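Local structure of ParA (Salmonella enterica subsp. enterica serovar Newport str. SL317, 3EZF) at residues P102-R105 and D106-S110; F387-A390 and V391-I395; A86-I89 and Q90-I93; N184-A187 and E188-R191. The protein probably serves as a P-loop partition ATPase of the P1/P7 type, segregating plasmid DNA and, with ADP bound, repressing transcription of its own operon through a winged-helix domain. All coordinates share one frame; numbering follows the deposited sequence.

Contact 1 (P102-R105 and D106-S110). With SO4 (sulfate ion), chain B.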
ATOM      1  N   PRO A 102      -3.250   1.469  41.554  1.00 60.99           N
ATOM      2  CA  PRO A 102      -3.213   2.572  40.585  1.00 58.27           C
ATOM      3  C   PRO A 102      -3.270   2.178  39.112  1.00 56.72           C
ATOM      4  O   PRO A 102      -2.617   1.219  38.687  1.00 60.96           O
ATOM      5  CB  PRO A 102      -1.918   3.308  40.947  1.00 56.61           C
ATOM      6  CG  PRO A 102      -1.055   2.217  41.494  1.00 58.19           C
ATOM      7  CD  PRO A 102      -2.023   1.451  42.369  1.00 59.42           C
ATOM      8  N   LYS A 103      -4.069   2.924  38.348  1.00 55.01           N
ATOM      9  CA  LYS A 103      -4.221   2.715  36.898  1.00 50.56           C
ATOM     10  C   LYS A 103      -3.144   3.519  36.180  1.00 49.15           C
ATOM     11  O   LYS A 103      -2.529   4.411  36.761  1.00 49.30           O
ATOM     12  CB  LYS A 103      -5.579   3.221  36.403  1.00 40.77           C
ATOM     13  CG  LYS A 103      -6.769   2.481  36.930  1.00 41.88           C
ATOM     14  CD  LYS A 103      -8.020   3.351  36.859  1.00 40.91           C
ATOM     15  CE  LYS A 103      -9.236   2.668  37.499  1.00 38.94           C
ATOM     16  NZ  LYS A 103      -9.657   1.418  36.802  1.00 43.24           N
ATOM     17  N   TYR A 104      -2.943   3.226  34.904  1.00 50.13           N
ATOM     18  CA  TYR A 104      -1.938   3.930  34.127  1.00 49.83           C
ATOM     19  C   TYR A 104      -2.175   5.441  34.110  1.00 49.84           C
ATOM     20  O   TYR A 104      -1.230   6.236  34.063  1.00 49.84           O
ATOM     21  CB  TYR A 104      -1.900   3.382  32.705  1.00 47.62           C
ATOM     22  CG  TYR A 104      -0.727   3.909  31.927  1.00 52.77           C
ATOM     23  CD1 TYR A 104      -0.809   5.127  31.249  1.00 51.07           C
ATOM     24  CD2 TYR A 104       0.484   3.210  31.897  1.00 50.99           C
ATOM     25  CE1 TYR A 104       0.283   5.642  30.566  1.00 51.34           C
ATOM     26  CE2 TYR A 104       1.583   3.716  31.216  1.00 51.85           C
ATOM     27  CZ  TYR A 104       1.478   4.933  30.549  1.00 51.88           C
ATOM     28  OH  TYR A 104       2.570   5.454  29.885  1.00 51.79           O
ATOM     29  N   ARG A 105      -3.439   5.836  34.167  1.00 49.28           N
ATOM     30  CA  ARG A 105      -3.787   7.253  34.160  1.00 49.10           C
ATOM     31  C   ARG A 105      -3.524   7.923  35.521  1.00 50.95           C
ATOM     32  O   ARG A 105      -3.817   9.097  35.709  1.00 47.74           O
ATOM     33  CB  ARG A 105      -5.263   7.420  33.794  1.00 45.45           C
ATOM     34  CG  ARG A 105      -6.183   7.088  34.929  1.00 39.60           C
ATOM     35  CD  ARG A 105      -7.611   6.971  34.480  1.00 43.58           C
ATOM     36  NE  ARG A 105      -7.832   5.767  33.687  1.00 48.26           N
ATOM     37  CZ  ARG A 105      -9.036   5.325  33.347  1.00 47.88           C
ATOM     38  NH1 ARG A 105     -10.102   6.001  33.739  1.00 47.10           N
ATOM     39  NH2 ARG A 105      -9.179   4.223  32.619  1.00 48.59           N
ATOM     40  N   ASP A 106      -2.985   7.176  36.476  1.00 54.77           N
ATOM     41  CA  ASP A 106      -2.703   7.735  37.795  1.00 54.63           C
ATOM     42  C   ASP A 106      -1.204   8.005  37.974  1.00 57.19           C
ATOM     43  O   ASP A 106      -0.784   8.670  38.921  1.00 56.95           O
ATOM     44  CB  ASP A 106      -3.192   6.776  38.889  1.00 55.54           C
ATOM     45  CG  ASP A 106      -4.707   6.664  38.939  1.00 56.40           C
ATOM     46  OD1 ASP A 106      -5.233   5.539  38.835  1.00 55.35           O
ATOM     47  OD2 ASP A 106      -5.379   7.704  39.089  1.00 61.12           O
ATOM     48  N   ILE A 107      -0.400   7.492  37.053  1.00 58.09           N
ATOM     49  CA  ILE A 107       1.040   7.665  37.123  1.00 57.97           C
ATOM     50  C   ILE A 107       1.519   8.706  36.137  1.00 60.95           C
ATOM     51  O   ILE A 107       2.339   9.565  36.474  1.00 64.47           O
ATOM     52  CB  ILE A 107       1.771   6.341  36.798  1.00 55.33           C
ATOM     53  CG1 ILE A 107       1.649   5.375  37.966  1.00 47.89           C
ATOM     54  CG2 ILE A 107       3.225   6.615  36.453  1.00 56.74           C
ATOM     55  CD1 ILE A 107       0.240   5.138  38.389  1.00 55.51           C
ATOM     56  N   HIS A 108       0.992   8.633  34.919  1.00 61.50           N
ATOM     57  CA  HIS A 108       1.412   9.531  33.852  1.00 61.49           C
ATOM     58  C   HIS A 108       0.471  10.669  33.484  1.00 63.06           C
ATOM     59  O   HIS A 108      -0.748  10.485  33.448  1.00 62.34           O
ATOM     60  CB  HIS A 108       1.680   8.701  32.606  1.00 58.54           C
ATOM     61  CG  HIS A 108       2.639   7.576  32.827  1.00 57.68           C
ATOM     62  ND1 HIS A 108       4.010   7.751  32.847  1.00 55.97           N
ATOM     63  CD2 HIS A 108       2.428   6.260  33.041  1.00 56.53           C
ATOM     64  CE1 HIS A 108       4.594   6.587  33.059  1.00 54.68           C
ATOM     65  NE2 HIS A 108       3.658   5.665  33.179  1.00 53.52           N
ATOM     66  N   LYS A 109       1.039  11.846  33.211  1.00 66.41           N
ATOM     67  CA  LYS A 109       0.220  12.973  32.781  1.00 70.71           C
ATOM     68  C   LYS A 109      -0.363  12.502  31.457  1.00 72.21           C
ATOM     69  O   LYS A 109       0.089  11.486  30.908  1.00 72.48           O
ATOM     70  CB  LYS A 109       1.050  14.243  32.591  1.00 72.75           C
ATOM     71  CG  LYS A 109       1.251  15.017  33.881  1.00 78.55           C
ATOM     72  CD  LYS A 109       1.904  16.358  33.621  1.00 81.68           C
ATOM     73  CE  LYS A 109       2.242  17.066  34.928  1.00 85.04           C
ATOM     74  NZ  LYS A 109       2.953  18.353  34.670  1.00 84.90           N
ATOM     75  N   SER A 110      -1.320  13.246  30.875  1.00 72.48           N
ATOM     76  CA  SER A 110      -1.967  12.632  29.722  1.00 67.74           C
ATOM     77  C   SER A 110      -1.579  13.068  28.295  1.00 67.00           C
ATOM     78  O   SER A 110      -1.246  14.207  28.000  1.00 64.19           O
ATOM     79  CB  SER A 110      -3.468  12.704  29.913  1.00 70.27           C
ATOM     80  OG  SER A 110      -4.004  11.429  30.221  1.00 70.18           O
TER
HETATM   81  S   SO4 B 599       4.912  11.114  33.977  1.00153.11           S
HETATM   82  O1  SO4 B 599       5.035  11.955  35.183  1.00152.96           O
HETATM   83  O2  SO4 B 599       6.225  11.000  33.314  1.00152.71           O
HETATM   84  O3  SO4 B 599       3.943  11.721  33.048  1.00151.19           O
HETATM   85  O4  SO4 B 599       4.451   9.774  34.370  1.00152.09           O
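The loop that leads from helix 89-98 into strand 112-116, the first strand of the P-loop NTPase sheet in chain order, folds into a tight turn in which Lys103 and Asp106 bind each other twice. Asp106 N donates to Lys103 O (2.8 Å), and Asp106 OD1 takes Lys103 N on its anti lone pair (2.9 Å, N-H...O 151°). The second bond is possible because CG of Asp106 stands beside its own backbone N (chi1 -68°), which swings the carboxylate back over the start of the turn. Pro102 CB and Ile107 CD1, 3.8 Å apart, lie against one another alongside it. Tyr104 O receives weak bonds from Ile107 N and His108 N. Further on, the rings of Tyr104 and His108 form an offset stack with planes 28° apart, although the fine spacing in the model is doubtful. Ile107 CG2 lies over the centre of the other His108 face. The polar atoms of both rings are bonded from helix 378-400: Glu396 to His108 NE2 and Tyr104 OH, and Arg399 to Tyr104 OH. A sulfate accepts from Lys109 N through O3 (2.9 Å), and its O4 lies 2.6 Å from His108 ND1. With a carboxylate at one imidazole nitrogen and a sulfate beside the other, His108 would probably be favoured in its protonated form.

Contact 2 (F387-A390 and V391-I395). With SO4 (sulfate ion), chain E.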
ATOM      1  N   PHE A 387       5.906  -9.702  22.925  1.00 71.71           N
ATOM      2  CA  PHE A 387       6.300  -8.563  22.109  1.00 67.39           C
ATOM      3  C   PHE A 387       5.620  -7.310  22.646  1.00 67.81           C
ATOM      4  O   PHE A 387       6.259  -6.270  22.822  1.00 63.40           O
ATOM      5  CB  PHE A 387       5.882  -8.761  20.664  1.00 69.80           C
ATOM      6  CG  PHE A 387       6.012  -7.519  19.842  1.00 73.82           C
ATOM      7  CD1 PHE A 387       7.267  -7.041  19.483  1.00 75.22           C
ATOM      8  CD2 PHE A 387       4.883  -6.784  19.485  1.00 73.48           C
ATOM      9  CE1 PHE A 387       7.400  -5.852  18.779  1.00 76.74           C
ATOM     10  CE2 PHE A 387       5.003  -5.592  18.781  1.00 73.07           C
ATOM     11  CZ  PHE A 387       6.261  -5.123  18.428  1.00 75.74           C
ATOM     12  N   THR A 388       4.313  -7.419  22.883  1.00 65.75           N
ATOM     13  CA  THR A 388       3.535  -6.320  23.428  1.00 65.51           C
ATOM     14  C   THR A 388       4.185  -5.867  24.738  1.00 66.84           C
ATOM     15  O   THR A 388       4.576  -4.706  24.884  1.00 66.55           O
ATOM     16  CB  THR A 388       2.093  -6.769  23.703  1.00 65.22           C
ATOM     17  OG1 THR A 388       1.529  -7.299  22.499  1.00 64.62           O
ATOM     18  CG2 THR A 388       1.246  -5.600  24.165  1.00 66.86           C
ATOM     19  N   LYS A 389       4.306  -6.797  25.683  1.00 66.42           N
ATOM     20  CA  LYS A 389       4.919  -6.507  26.971  1.00 65.57           C
ATOM     21  C   LYS A 389       6.234  -5.758  26.745  1.00 65.54           C
ATOM     22  O   LYS A 389       6.541  -4.794  27.450  1.00 65.53           O
ATOM     23  CB  LYS A 389       5.186  -7.813  27.725  1.00 67.75           C
ATOM     24  CG  LYS A 389       5.848  -7.641  29.096  1.00 70.96           C
ATOM     25  CD  LYS A 389       4.834  -7.245  30.168  1.00 72.21           C
ATOM     26  CE  LYS A 389       5.516  -6.850  31.466  1.00 69.47           C
ATOM     27  NZ  LYS A 389       6.387  -7.931  32.003  1.00 70.36           N
ATOM     28  N   ALA A 390       6.997  -6.208  25.749  1.00 63.10           N
ATOM     29  CA  ALA A 390       8.285  -5.608  25.398  1.00 60.22           C
ATOM     30  C   ALA A 390       8.140  -4.133  25.017  1.00 59.92           C
ATOM     31  O   ALA A 390       8.861  -3.262  25.508  1.00 59.27           O
ATOM     32  CB  ALA A 390       8.906  -6.382  24.252  1.00 60.16           C
ATOM     33  N   VAL A 391       7.195  -3.860  24.131  1.00 59.57           N
ATOM     34  CA  VAL A 391       6.938  -2.502  23.690  1.00 52.21           C
ATOM     35  C   VAL A 391       6.457  -1.678  24.881  1.00 52.92           C
ATOM     36  O   VAL A 391       6.922  -0.561  25.095  1.00 51.51           O
ATOM     37  CB  VAL A 391       5.855  -2.492  22.585  1.00 50.53           C
ATOM     38  CG1 VAL A 391       5.748  -1.125  21.970  1.00 48.40           C
ATOM     39  CG2 VAL A 391       6.193  -3.521  21.523  1.00 48.46           C
ATOM     40  N   PHE A 392       5.534  -2.237  25.663  1.00 52.15           N
ATOM     41  CA  PHE A 392       5.003  -1.526  26.813  1.00 50.53           C
ATOM     42  C   PHE A 392       6.073  -1.124  27.832  1.00 54.61           C
ATOM     43  O   PHE A 392       6.054  -0.010  28.359  1.00 49.40           O
ATOM     44  CB  PHE A 392       3.929  -2.361  27.504  1.00 55.11           C
ATOM     45  CG  PHE A 392       3.267  -1.642  28.645  1.00 62.53           C
ATOM     46  CD1 PHE A 392       3.856  -1.619  29.913  1.00 59.39           C
ATOM     47  CD2 PHE A 392       2.096  -0.919  28.434  1.00 63.58           C
ATOM     48  CE1 PHE A 392       3.295  -0.879  30.949  1.00 59.35           C
ATOM     49  CE2 PHE A 392       1.525  -0.175  29.464  1.00 66.18           C
ATOM     50  CZ  PHE A 392       2.130  -0.157  30.728  1.00 65.82           C
ATOM     51  N   ASP A 393       7.013  -2.024  28.111  1.00 59.60           N
ATOM     52  CA  ASP A 393       8.063  -1.726  29.077  1.00 59.75           C
ATOM     53  C   ASP A 393       9.044  -0.671  28.569  1.00 60.83           C
ATOM     54  O   ASP A 393       9.546   0.137  29.354  1.00 59.86           O
ATOM     55  CB  ASP A 393       8.788  -3.015  29.476  1.00 58.88           C
ATOM     56  CG  ASP A 393       7.867  -3.991  30.178  1.00 62.04           C
ATOM     57  OD1 ASP A 393       7.304  -3.618  31.234  1.00 61.08           O
ATOM     58  OD2 ASP A 393       7.698  -5.121  29.669  1.00 66.59           O
ATOM     59  N   ARG A 394       9.313  -0.667  27.262  1.00 65.37           N
ATOM     60  CA  ARG A 394      10.217   0.329  26.680  1.00 66.05           C
ATOM     61  C   ARG A 394       9.663   1.716  26.941  1.00 66.97           C
ATOM     62  O   ARG A 394      10.393   2.614  27.377  1.00 66.98           O
ATOM     63  CB  ARG A 394      10.340   0.149  25.177  1.00 68.18           C
ATOM     64  CG  ARG A 394      11.520  -0.660  24.734  1.00 74.92           C
ATOM     65  CD  ARG A 394      12.838  -0.029  25.161  1.00 80.29           C
ATOM     66  NE  ARG A 394      13.970  -0.695  24.518  1.00 85.07           N
ATOM     67  CZ  ARG A 394      14.139  -2.017  24.470  1.00 87.60           C
ATOM     68  NH1 ARG A 394      13.255  -2.843  25.029  1.00 86.25           N
ATOM     69  NH2 ARG A 394      15.191  -2.516  23.843  1.00 89.00           N
ATOM     70  N   ILE A 395       8.370   1.886  26.656  1.00 64.31           N
ATOM     71  CA  ILE A 395       7.706   3.161  26.874  1.00 61.83           C
ATOM     72  C   ILE A 395       7.928   3.598  28.307  1.00 62.68           C
ATOM     73  O   ILE A 395       8.429   4.695  28.537  1.00 63.13           O
ATOM     74  CB  ILE A 395       6.177   3.086  26.621  1.00 63.97           C
ATOM     75  CG1 ILE A 395       5.877   3.175  25.132  1.00 60.09           C
ATOM     76  CG2 ILE A 395       5.466   4.242  27.312  1.00 64.44           C
ATOM     77  CD1 ILE A 395       6.330   1.996  24.362  1.00 63.65           C
TER
HETATM   78  S   SO4 E 596       6.389  -5.690  35.021  1.00138.72           S
HETATM   79  O1  SO4 E 596       5.949  -5.160  36.326  1.00138.66           O
HETATM   80  O2  SO4 E 596       7.862  -5.723  34.977  1.00138.60           O
HETATM   81  O3  SO4 E 596       5.890  -4.818  33.943  1.00138.48           O
HETATM   82  O4  SO4 E 596       5.855  -7.054  34.837  1.00139.32           O
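From Phe387 to Ile395 the backbone keeps right-handed alpha-helical angles, and each of Val391, Phe392, Asp393 and Arg394 donates its N-H to the carbonyl oxygen four residues earlier. The straightest of these bonds runs from Phe392 N to Thr388 O (2.8 Å, N-H...O 173°), with the donor nearly in line with the C=O bond. On one flank the side chains of Phe387 and Val391 meet: methyl CG2 of Val391 sits over a face of the Phe387 ring as a CH-pi contact, 3.7 Å from its centroid and 19° off the normal, nearest to CZ. The ring lies in the path of that methyl because CG of Phe387 is anti to its backbone N (chi1 168°) while CG2 of Val391 stays beside its own. This is the middle of helix 378-400, the last helix of the chain, which packs along helix 129-138 and the central parallel sheet. Phe316 of strand 312-317 meets the Phe387 ring edge-to-face, and Phe392 stacks on His145. The other flank is polar. The Lys389 chain curls at chi2 and chi4, laying its methylenes across the Asp393 carboxylate, with CG 3.2 Å from OD2. The ion pair between Lys389 NZ and Asp393 OD2 is long (3.9 Å); NZ also donates to O4 of a sulfate (3.0 Å). Arg394 leaves the helix on yet another side, where its guanidinium forms a salt bridge with Asp343.

Contact 3 (A86-I89 and Q90-I93)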
ATOM      1  N   ALA A  86     -17.276 -16.081  34.998  1.00 55.00           N
ATOM      2  CA  ALA A  86     -16.425 -15.711  33.885  1.00 50.38           C
ATOM      3  C   ALA A  86     -16.343 -14.213  33.878  1.00 49.81           C
ATOM      4  O   ALA A  86     -17.133 -13.563  33.210  1.00 51.82           O
ATOM      5  CB  ALA A  86     -17.028 -16.204  32.593  1.00 52.09           C
ATOM      6  N   LEU A  87     -15.388 -13.669  34.626  1.00 53.13           N
ATOM      7  CA  LEU A  87     -15.221 -12.225  34.730  1.00 51.67           C
ATOM      8  C   LEU A  87     -14.711 -11.669  33.414  1.00 49.08           C
ATOM      9  O   LEU A  87     -13.924 -12.317  32.725  1.00 45.48           O
ATOM     10  CB  LEU A  87     -14.224 -11.863  35.846  1.00 53.46           C
ATOM     11  CG  LEU A  87     -14.089 -12.679  37.132  1.00 54.09           C
ATOM     12  CD1 LEU A  87     -13.247 -11.864  38.096  1.00 58.22           C
ATOM     13  CD2 LEU A  87     -15.444 -12.986  37.747  1.00 55.82           C
ATOM     14  N   THR A  88     -15.165 -10.463  33.080  1.00 48.24           N
ATOM     15  CA  THR A  88     -14.760  -9.788  31.849  1.00 49.03           C
ATOM     16  C   THR A  88     -13.578  -8.866  32.098  1.00 47.52           C
ATOM     17  O   THR A  88     -13.219  -8.594  33.237  1.00 48.34           O
ATOM     18  CB  THR A  88     -15.865  -8.902  31.321  1.00 47.67           C
ATOM     19  OG1 THR A  88     -16.120  -7.857  32.276  1.00 41.61           O
ATOM     20  CG2 THR A  88     -17.120  -9.718  31.084  1.00 48.05           C
ATOM     21  N   ILE A  89     -12.995  -8.365  31.017  1.00 45.23           N
ATOM     22  CA  ILE A  89     -11.867  -7.456  31.112  1.00 41.70           C
ATOM     23  C   ILE A  89     -12.208  -6.332  32.086  1.00 42.64           C
ATOM     24  O   ILE A  89     -11.325  -5.824  32.776  1.00 45.29           O
ATOM     25  CB  ILE A  89     -11.519  -6.813  29.731  1.00 42.83           C
ATOM     26  CG1 ILE A  89     -11.092  -7.888  28.722  1.00 39.39           C
ATOM     27  CG2 ILE A  89     -10.414  -5.771  29.906  1.00 38.71           C
ATOM     28  CD1 ILE A  89      -9.812  -8.572  29.076  1.00 46.80           C
ATOM     29  N   GLN A  90     -13.482  -5.944  32.150  1.00 40.64           N
ATOM     30  CA  GLN A  90     -13.890  -4.859  33.054  1.00 42.05           C
ATOM     31  C   GLN A  90     -13.985  -5.328  34.479  1.00 39.42           C
ATOM     32  O   GLN A  90     -13.611  -4.602  35.397  1.00 39.07           O
ATOM     33  CB  GLN A  90     -15.239  -4.246  32.653  1.00 44.39           C
ATOM     34  CG  GLN A  90     -15.143  -2.834  32.057  1.00 45.02           C
ATOM     35  CD  GLN A  90     -14.452  -1.831  32.964  1.00 43.90           C
ATOM     36  OE1 GLN A  90     -13.693  -0.986  32.496  1.00 47.75           O
ATOM     37  NE2 GLN A  90     -14.717  -1.909  34.252  1.00 41.69           N
ATOM     38  N   ASN A  91     -14.515  -6.532  34.662  1.00 41.62           N
ATOM     39  CA  ASN A  91     -14.627  -7.126  35.992  1.00 45.23           C
ATOM     40  C   ASN A  91     -13.228  -7.167  36.634  1.00 44.61           C
ATOM     41  O   ASN A  91     -13.043  -6.715  37.772  1.00 38.74           O
ATOM     42  CB  ASN A  91     -15.203  -8.542  35.886  1.00 47.80           C
ATOM     43  CG  ASN A  91     -16.630  -8.553  35.362  1.00 51.11           C
ATOM     44  OD1 ASN A  91     -17.231  -9.617  35.163  1.00 51.14           O
ATOM     45  ND2 ASN A  91     -17.180  -7.371  35.136  1.00 56.20           N
ATOM     46  N   VAL A  92     -12.260  -7.700  35.884  1.00 39.54           N
ATOM     47  CA  VAL A  92     -10.875  -7.789  36.322  1.00 41.21           C
ATOM     48  C   VAL A  92     -10.319  -6.400  36.659  1.00 45.25           C
ATOM     49  O   VAL A  92      -9.656  -6.218  37.688  1.00 45.79           O
ATOM     50  CB  VAL A  92      -9.982  -8.425  35.231  1.00 42.77           C
ATOM     51  CG1 VAL A  92      -8.505  -8.426  35.676  1.00 36.59           C
ATOM     52  CG2 VAL A  92     -10.452  -9.842  34.952  1.00 39.27           C
ATOM     53  N   ILE A  93     -10.567  -5.430  35.781  1.00 42.81           N
ATOM     54  CA  ILE A  93     -10.104  -4.067  36.006  1.00 42.69           C
ATOM     55  C   ILE A  93     -10.760  -3.491  37.245  1.00 44.40           C
ATOM     56  O   ILE A  93     -10.135  -2.756  38.004  1.00 47.98           O
ATOM     57  CB  ILE A  93     -10.444  -3.168  34.820  1.00 43.81           C
ATOM     58  CG1 ILE A  93      -9.612  -3.602  33.615  1.00 42.66           C
ATOM     59  CG2 ILE A  93     -10.214  -1.700  35.185  1.00 42.12           C
ATOM     60  CD1 ILE A  93     -10.015  -2.946  32.324  1.00 38.21           C
TER
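Asn91 OD1 is gripped by two backbone amides, Thr88 N (3.1 Å, N-H...O 163°) and Asn75 N from outside the segments. Thr88 N reaches OD1 from well above the plane of the amide, 62° out of it, rather than along a lone pair. The return half of the exchange is made by Thr88 OG1, which accepts Asn91 N at 3.2 Å. Together the two bonds form a capping box, with Thr88 as N-cap of helix 89-98. Its hydroxyl oxygen sits between the backbone N and the carbonyl carbon (chi1 64°), a rotamer that points it at the first turn, where Gln90 N adds a weak bond. The carbonyl of the same residue begins the helical pattern: Val92 N donates to Thr88 O (3.0 Å), and Ile93 N follows with Ile89 O. ND2 of Asn91 is bound weakly by Tyr72 OH. Beneath this polar corner, Leu87 CB rests against Asn91 CB (3.5 Å), the carbon that carries the amide. One turn on, Ile89 CG2 packs on Ile93 CD1 (3.7 Å), their chains angled across each other. Strand 87-88 pairs antiparallel with strand 43-44, the small sheet of the winged helix-turn-helix domain, and Phe44 and Val49 cover the apolar side. A buried asparagine amide thus answers amides of two separate pieces of chain, while the threonine hydroxyl supplies an acceptor for helix-start N-H groups that have no preceding turn to bind.

Contact 4 (N184-A187 and E188-R191). Unlike the reference sequence in segment 184-187: Asn184 (reference Asp).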
ATOM      1  N   ASN A 184     -11.913  22.443  12.839  1.00 50.40           N
ATOM      2  CA  ASN A 184     -11.772  23.051  14.159  1.00 49.88           C
ATOM      3  C   ASN A 184     -12.880  22.583  15.131  1.00 49.87           C
ATOM      4  O   ASN A 184     -13.568  23.405  15.739  1.00 47.65           O
ATOM      5  CB  ASN A 184     -11.821  24.570  14.014  1.00 49.93           C
ATOM      6  CG  ASN A 184     -11.150  25.287  15.157  1.00 52.29           C
ATOM      7  OD1 ASN A 184     -10.982  24.735  16.238  1.00 58.37           O
ATOM      8  ND2 ASN A 184     -10.766  26.535  14.928  1.00 52.38           N
ATOM      9  N   LEU A 185     -13.052  21.266  15.260  1.00 51.52           N
ATOM     10  CA  LEU A 185     -14.060  20.688  16.149  1.00 47.68           C
ATOM     11  C   LEU A 185     -13.712  20.901  17.610  1.00 48.07           C
ATOM     12  O   LEU A 185     -12.604  21.330  17.941  1.00 50.05           O
ATOM     13  CB  LEU A 185     -14.200  19.195  15.898  1.00 44.26           C
ATOM     14  CG  LEU A 185     -14.488  18.791  14.456  1.00 44.50           C
ATOM     15  CD1 LEU A 185     -14.827  17.294  14.425  1.00 40.80           C
ATOM     16  CD2 LEU A 185     -15.634  19.624  13.906  1.00 42.63           C
ATOM     17  N   ASP A 186     -14.666  20.570  18.475  1.00 47.47           N
ATOM     18  CA  ASP A 186     -14.523  20.729  19.923  1.00 47.84           C
ATOM     19  C   ASP A 186     -14.370  19.373  20.596  1.00 46.86           C
ATOM     20  O   ASP A 186     -14.703  18.338  20.017  1.00 45.50           O
ATOM     21  CB  ASP A 186     -15.762  21.436  20.475  1.00 48.93           C
ATOM     22  CG  ASP A 186     -17.055  20.742  20.051  1.00 50.09           C
ATOM     23  OD1 ASP A 186     -17.600  19.931  20.831  1.00 51.55           O
ATOM     24  OD2 ASP A 186     -17.519  20.991  18.917  1.00 47.13           O
ATOM     25  N   ALA A 187     -13.887  19.383  21.832  1.00 46.12           N
ATOM     26  CA  ALA A 187     -13.678  18.143  22.567  1.00 49.57           C
ATOM     27  C   ALA A 187     -14.860  17.174  22.514  1.00 49.16           C
ATOM     28  O   ALA A 187     -14.693  15.980  22.272  1.00 49.62           O
ATOM     29  CB  ALA A 187     -13.329  18.462  24.008  1.00 45.66           C
ATOM     30  N   GLU A 188     -16.056  17.696  22.726  1.00 52.13           N
ATOM     31  CA  GLU A 188     -17.261  16.879  22.733  1.00 56.93           C
ATOM     32  C   GLU A 188     -17.543  16.237  21.384  1.00 57.33           C
ATOM     33  O   GLU A 188     -17.819  15.042  21.303  1.00 55.11           O
ATOM     34  CB  GLU A 188     -18.459  17.734  23.148  1.00 65.41           C
ATOM     35  CG  GLU A 188     -18.170  18.686  24.313  1.00 77.43           C
ATOM     36  CD  GLU A 188     -17.096  19.734  23.981  1.00 82.96           C
ATOM     37  OE1 GLU A 188     -17.360  20.653  23.162  1.00 84.66           O
ATOM     38  OE2 GLU A 188     -15.978  19.628  24.539  1.00 85.93           O
ATOM     39  N   THR A 189     -17.478  17.034  20.323  1.00 58.69           N
ATOM     40  CA  THR A 189     -17.740  16.524  18.985  1.00 55.18           C
ATOM     41  C   THR A 189     -16.828  15.340  18.668  1.00 54.46           C
ATOM     42  O   THR A 189     -17.297  14.307  18.191  1.00 55.32           O
ATOM     43  CB  THR A 189     -17.545  17.626  17.894  1.00 56.09           C
ATOM     44  OG1 THR A 189     -18.361  18.768  18.197  1.00 49.31           O
ATOM     45  CG2 THR A 189     -17.938  17.086  16.517  1.00 49.29           C
ATOM     46  N   LEU A 190     -15.532  15.481  18.931  1.00 53.35           N
ATOM     47  CA  LEU A 190     -14.600  14.391  18.650  1.00 54.30           C
ATOM     48  C   LEU A 190     -14.992  13.152  19.445  1.00 55.97           C
ATOM     49  O   LEU A 190     -14.961  12.029  18.947  1.00 52.58           O
ATOM     50  CB  LEU A 190     -13.184  14.811  19.018  1.00 53.14           C
ATOM     51  CG  LEU A 190     -12.629  15.898  18.107  1.00 56.44           C
ATOM     52  CD1 LEU A 190     -11.635  16.745  18.868  1.00 55.58           C
ATOM     53  CD2 LEU A 190     -12.008  15.255  16.877  1.00 57.91           C
ATOM     54  N   ARG A 191     -15.390  13.394  20.685  1.00 57.67           N
ATOM     55  CA  ARG A 191     -15.802  12.363  21.630  1.00 55.32           C
ATOM     56  C   ARG A 191     -17.020  11.524  21.227  1.00 53.98           C
ATOM     57  O   ARG A 191     -16.912  10.318  21.020  1.00 51.23           O
ATOM     58  CB  ARG A 191     -16.067  13.037  22.980  1.00 58.13           C
ATOM     59  CG  ARG A 191     -16.253  12.110  24.157  1.00 60.50           C
ATOM     60  CD  ARG A 191     -16.461  12.915  25.432  1.00 63.29           C
ATOM     61  NE  ARG A 191     -15.595  14.094  25.467  1.00 63.76           N
ATOM     62  CZ  ARG A 191     -14.986  14.555  26.558  1.00 64.45           C
ATOM     63  NH1 ARG A 191     -15.135  13.935  27.721  1.00 68.41           N
ATOM     64  NH2 ARG A 191     -14.236  15.644  26.490  1.00 59.51           N
TER
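Both oxygens of the Asp186 carboxylate bind Thr189: OD1 accepts Thr189 N (2.9 Å, N-H...O 156°) and OD2 accepts the hydroxyl OG1, very short in the model at 2.5 Å. The backbone donor comes to OD1 from above the carboxylate plane. Holding CG between the backbone N and the carbonyl carbon (chi1 53°) turns the carboxylate forward over the helix start, and the bond to its second oxygen probably helps to fix the threonine hydroxyl. Asp186 is thereby the N-cap of helix 187-194, a surface helix of the P-loop NTPase domain, where a negative charge would probably be favoured by the helix dipole. The carboxylate of Glu188 folds back toward the same group, OE1 lying 2.5 Å from Asp186 OD1, a spacing too short to be relied on at this resolution. Behind the cap, Leu190 N donates to Asp186 O (3.2 Å) and Arg191 N to Ala187 O, starting the helical bonding. Ala187 O also lies at the edge of the Arg191 guanidinium, while NH1 of that group has a long, weak ion pair with Asp247. On the apolar side Leu185 CD1 touches Thr189 CG2 (3.8 Å), the two side chains crossing at about a right angle, and reaches on to Leu190 CD2 (4.3 Å).

In the fold
Along the chain the order is contact 3, contact 1, contact 4, contact 2. Contact 3 starts helix 89-98 of the winged-helix domain; contact 1 follows in the loop from that helix to the parallel sheet, their centres about 20 Å apart, and Lys103 touches Ile93. Contact 2, on the last helix, 378-400, has its centre about 17 Å from that of contact 1 and meets it directly, Phe392 and Ile395 against Tyr104. The C-terminal helix thus packs on the loop joining the two domains, which probably helps to fix it against the nucleotide-binding fold. Contact 4 stands apart, about 31 Å from contact 2 between centres and across the chain's middle, capping a helix of the same P-loop domain.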